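Local structure of lectin CEL-IV, C-type (Cucumaria echinata, 3ALU) at residues 82-87 with 135-140. The protein is a calcium-dependent C-type lectin that binds galactose-containing sugars, here the terminal galactose of raffinose. Residues are numbered along the deposited sequence; the frame is centred on the assembly and turned at random.
With CA (calcium ion), chain K; GLA (alpha-D-galactopyranose), chain E; EDO (1,2-ethanediol), chain J; EDO (1,2-ethanediol), chain I.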
ATOM      1  N   GLN A  82     -31.746   1.119  -3.924  1.00 15.42           N
ATOM      2  CA  GLN A  82     -31.297   2.156  -3.021  1.00 14.98           C
ATOM      3  C   GLN A  82     -30.358   1.503  -2.015  1.00 15.42           C
ATOM      4  O   GLN A  82     -30.667   0.453  -1.485  1.00 15.56           O
ATOM      5  CB  GLN A  82     -32.497   2.752  -2.312  1.00 15.50           C
ATOM      6  CG  GLN A  82     -33.411   3.371  -3.317  1.00 17.65           C
ATOM      7  CD  GLN A  82     -34.624   4.021  -2.665  1.00 19.71           C
ATOM      8  OE1 GLN A  82     -35.714   3.443  -2.628  1.00 24.22           O
ATOM      9  NE2 GLN A  82     -34.435   5.225  -2.140  1.00 19.42           N
ATOM     10  N   VAL A  83     -29.234   2.161  -1.758  1.00 13.86           N
ATOM     11  CA  VAL A  83     -28.190   1.610  -0.923  1.00 13.43           C
ATOM     12  C   VAL A  83     -27.831   2.664   0.109  1.00 12.33           C
ATOM     13  O   VAL A  83     -27.423   3.793  -0.278  1.00 12.19           O
ATOM     14  CB  VAL A  83     -26.956   1.297  -1.806  1.00 13.73           C
ATOM     15  CG1 VAL A  83     -25.760   0.798  -0.968  1.00 14.55           C
ATOM     16  CG2 VAL A  83     -27.329   0.272  -2.956  1.00 16.04           C
ATOM     17  N   TYR A  84     -27.943   2.341   1.402  1.00 11.30           N
ATOM     18  CA  TYR A  84     -27.655   3.297   2.440  1.00 11.31           C
ATOM     19  C   TYR A  84     -26.240   3.805   2.433  1.00 11.78           C
ATOM     20  O   TYR A  84     -25.303   3.050   2.212  1.00 12.47           O
ATOM     21  CB  TYR A  84     -27.912   2.726   3.833  1.00 10.94           C
ATOM     22  CG  TYR A  84     -29.332   2.770   4.290  1.00 12.02           C
ATOM     23  CD1 TYR A  84     -30.085   3.975   4.228  1.00 12.50           C
ATOM     24  CD2 TYR A  84     -29.915   1.648   4.878  1.00 13.43           C
ATOM     25  CE1 TYR A  84     -31.403   4.003   4.694  1.00 12.49           C
ATOM     26  CE2 TYR A  84     -31.225   1.677   5.353  1.00 12.54           C
ATOM     27  CZ  TYR A  84     -31.954   2.881   5.288  1.00 15.48           C
ATOM     28  OH  TYR A  84     -33.266   2.895   5.743  1.00 14.67           O
ATOM     29  N   ILE A  85     -26.122   5.119   2.653  1.00 10.59           N
ATOM     30  CA  ILE A  85     -24.854   5.745   2.999  1.00 10.19           C
ATOM     31  C   ILE A  85     -25.052   6.436   4.357  1.00 10.67           C
ATOM     32  O   ILE A  85     -26.187   6.432   4.901  1.00 10.54           O
ATOM     33  CB  ILE A  85     -24.431   6.742   1.921  1.00 10.76           C
ATOM     34  CG1 ILE A  85     -25.508   7.826   1.766  1.00 12.20           C
ATOM     35  CG2 ILE A  85     -24.179   6.005   0.567  1.00 11.41           C
ATOM     36  CD1 ILE A  85     -25.128   8.900   0.673  1.00 13.19           C
ATOM     37  N   GLY A  86     -24.003   7.043   4.886  1.00 10.55           N
ATOM     38  CA  GLY A  86     -24.025   7.513   6.294  1.00 10.54           C
ATOM     39  C   GLY A  86     -24.718   8.854   6.548  1.00 10.41           C
ATOM     40  O   GLY A  86     -24.443   9.470   7.557  1.00 10.86           O
ATOM     41  N   MET A  87     -25.666   9.233   5.682  1.00 10.83           N
ATOM     42  CA  MET A  87     -26.303  10.578   5.751  1.00 11.30           C
ATOM     43  C   MET A  87     -27.530  10.623   6.657  1.00 11.85           C
ATOM     44  O   MET A  87     -28.479   9.868   6.455  1.00 12.69           O
ATOM     45  CB  MET A  87     -26.708  10.970   4.316  1.00 10.63           C
ATOM     46  CG  MET A  87     -27.516  12.283   4.181  1.00 12.25           C
ATOM     47  SD  MET A  87     -26.833  13.735   5.005  1.00 14.96           S
ATOM     48  CE  MET A  87     -25.438  14.119   3.932  1.00 16.63           C
ATOM     49  N   ALA A 135     -31.369   9.867  -2.445  1.00 14.09           N
ATOM     50  CA  ALA A 135     -32.746  10.085  -1.989  1.00 14.91           C
ATOM     51  C   ALA A 135     -32.733  10.052  -0.477  1.00 14.80           C
ATOM     52  O   ALA A 135     -31.912   9.336   0.116  1.00 13.64           O
ATOM     53  CB  ALA A 135     -33.674   8.984  -2.514  1.00 17.04           C
ATOM     54  N   ASP A 136     -33.616  10.808   0.177  1.00 13.66           N
ATOM     55  CA  ASP A 136     -33.800  10.553   1.611  1.00 13.93           C
ATOM     56  C   ASP A 136     -35.016   9.670   1.832  1.00 14.13           C
ATOM     57  O   ASP A 136     -35.988   9.720   1.044  1.00 14.94           O
ATOM     58  CB  ASP A 136     -33.845  11.827   2.481  1.00 13.58           C
ATOM     59  CG  ASP A 136     -35.158  12.629   2.325  1.00 14.35           C
ATOM     60  OD1 ASP A 136     -35.732  12.687   1.228  1.00 15.34           O
ATOM     61  OD2 ASP A 136     -35.589  13.249   3.323  1.00 14.41           O
ATOM     62  N   VAL A 137     -34.898   8.822   2.847  1.00 13.78           N
ATOM     63  CA  VAL A 137     -35.919   7.804   3.110  1.00 13.53           C
ATOM     64  C   VAL A 137     -36.127   7.699   4.603  1.00 13.31           C
ATOM     65  O   VAL A 137     -35.296   8.108   5.397  1.00 13.61           O
ATOM     66  CB  VAL A 137     -35.483   6.395   2.566  1.00 14.06           C
ATOM     67  CG1 VAL A 137     -35.241   6.386   1.043  1.00 15.46           C
ATOM     68  CG2 VAL A 137     -34.264   5.822   3.339  1.00 14.39           C
ATOM     69  N   TYR A 138     -37.256   7.104   5.002  1.00 14.07           N
ATOM     70  CA  TYR A 138     -37.452   6.835   6.423  1.00 14.45           C
ATOM     71  C   TYR A 138     -36.563   5.670   6.847  1.00 15.17           C
ATOM     72  O   TYR A 138     -36.309   4.734   6.063  1.00 15.55           O
ATOM     73  CB  TYR A 138     -38.960   6.602   6.735  1.00 15.14           C
ATOM     74  CG  TYR A 138     -39.735   7.839   6.410  1.00 18.45           C
ATOM     75  CD1 TYR A 138     -40.704   7.834   5.423  1.00 21.12           C
ATOM     76  CD2 TYR A 138     -39.414   9.046   7.039  1.00 21.20           C
ATOM     77  CE1 TYR A 138     -41.382   9.030   5.077  1.00 20.08           C
ATOM     78  CE2 TYR A 138     -40.080  10.221   6.713  1.00 21.03           C
ATOM     79  CZ  TYR A 138     -41.055  10.192   5.734  1.00 20.44           C
ATOM     80  OH  TYR A 138     -41.706  11.364   5.384  1.00 19.79           O
ATOM     81  N   SER A 139     -36.107   5.757   8.087  1.00 15.24           N
ATOM     82  CA  SER A 139     -35.005   4.941   8.607  1.00 16.33           C
ATOM     83  C   SER A 139     -35.362   3.482   8.768  1.00 17.34           C
ATOM     84  O   SER A 139     -34.490   2.628   8.943  1.00 15.60           O
ATOM     85  CB  SER A 139     -34.518   5.501   9.940  1.00 17.14           C
ATOM     86  OG  SER A 139     -35.499   5.342  10.961  1.00 19.04           O
ATOM     87  N   ASN A 140     -36.647   3.176   8.726  1.00 17.37           N
ATOM     88  CA  ASN A 140     -37.044   1.792   8.878  1.00 19.01           C
ATOM     89  C   ASN A 140     -36.962   1.018   7.562  1.00 19.04           C
ATOM     90  O   ASN A 140     -37.157  -0.210   7.549  1.00 19.90           O
ATOM     91  CB  ASN A 140     -38.473   1.750   9.387  1.00 19.85           C
ATOM     92  CG  ASN A 140     -39.444   2.237   8.327  1.00 25.70           C
ATOM     93  OD1 ASN A 140     -39.373   3.389   7.907  1.00 26.47           O
ATOM     94  ND2 ASN A 140     -40.300   1.346   7.830  1.00 31.33           N
TER
HETATM   95 CA    CA K 201     -37.195  11.403  -0.214  1.00 16.13          CA
HETATM   96  C1  GLA E   3     -40.372   8.180  -3.029  1.00 28.74           C
HETATM   97  C2  GLA E   3     -40.108   9.584  -2.469  1.00 25.73           C
HETATM   98  C3  GLA E   3     -38.846  10.221  -3.028  1.00 22.26           C
HETATM   99  C4  GLA E   3     -37.638   9.290  -2.859  1.00 21.18           C
HETATM  100  C5  GLA E   3     -37.997   7.893  -3.404  1.00 23.42           C
HETATM  101  C6  GLA E   3     -36.874   6.865  -3.198  1.00 23.53           C
HETATM  102  O2  GLA E   3     -41.208  10.462  -2.794  1.00 25.36           O
HETATM  103  O3  GLA E   3     -38.624  11.480  -2.373  1.00 18.19           O
HETATM  104  O4  GLA E   3     -37.359   9.213  -1.456  1.00 19.04           O
HETATM  105  O5  GLA E   3     -39.181   7.378  -2.767  1.00 27.20           O
HETATM  106  O6  GLA E   3     -36.723   6.659  -1.790  1.00 23.22           O
HETATM  107  C1  EDO J 160     -34.647   0.036  -2.842  1.00 34.14           C
HETATM  108  O1  EDO J 160     -33.905  -1.083  -3.296  1.00 31.71           O
HETATM  109  C2  EDO J 160     -35.606   0.476  -3.916  1.00 36.06           C
HETATM  110  O2  EDO J 160     -36.849   0.811  -3.315  1.00 38.22           O
HETATM  111  C1  EDO I 159     -39.483   7.773   2.228  1.00 29.77           C
HETATM  112  O1  EDO I 159     -39.052   6.495   2.711  1.00 23.24           O
HETATM  113  C2  EDO I 159     -39.510   7.810   0.716  1.00 32.53           C
HETATM  114  O2  EDO I 159     -40.807   7.374   0.316  1.00 36.95           O
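Gln-82 meets Ala-135 and Val-137 through the far end of its side chain, and following it outward shows how a framework strand can finish a sugar site that the metal begins. CB and CG run alongside an ethanediol molecule, probably from the crystallisation liquor, whose C1 lies 3.5 Å from Gln-82 CB. Because CG is anti to the carbonyl carbon (chi1 -62°) and the chain is extended beyond it, the amide is carried out to the galactose. There its two ends part company: OE1 accepts a hydrogen bond from O2 of the same ethanediol, while Gln-82 NE2 donates to galactose O6 over 2.7 Å, bent to 150° at the hydrogen. Gln-82 NE2 also packs against two methyl groups, 3.5 Å from Val-137 CG1 and 3.9 Å from Ala-135 CB, and Val-137 CG1 in turn touches O6. In the C-type lectin fold, strands 82-85 and 135-137, whose axes cross at 80°, are bridged by strand 120-125, which pairs with both of their parent strands. The second strand contributes two ligands to the calcium, the backbone O and OD1 of Asp-136, together with Glu-113, Asn-115 and Asn-116, and galactose O3 and O4 complete the coordination. Ser-120 holds the other carboxylate oxygen, OD2, of Asp-136, a second-shell bond that helps fix the carboxylate's rotation. The other branch of Val-137 lies against the tyrosine ring at an oblique angle, with Val-137 CG2 3.7 Å from Tyr-84 CE1. The hydroxyl oxygen, Tyr-84 OH, passes 3.4 Å from Ser-139 O, but its hydrogen bond goes to the backbone O of Asn-141, while Phe-26 and the tyrosine ring meet edge-to-face.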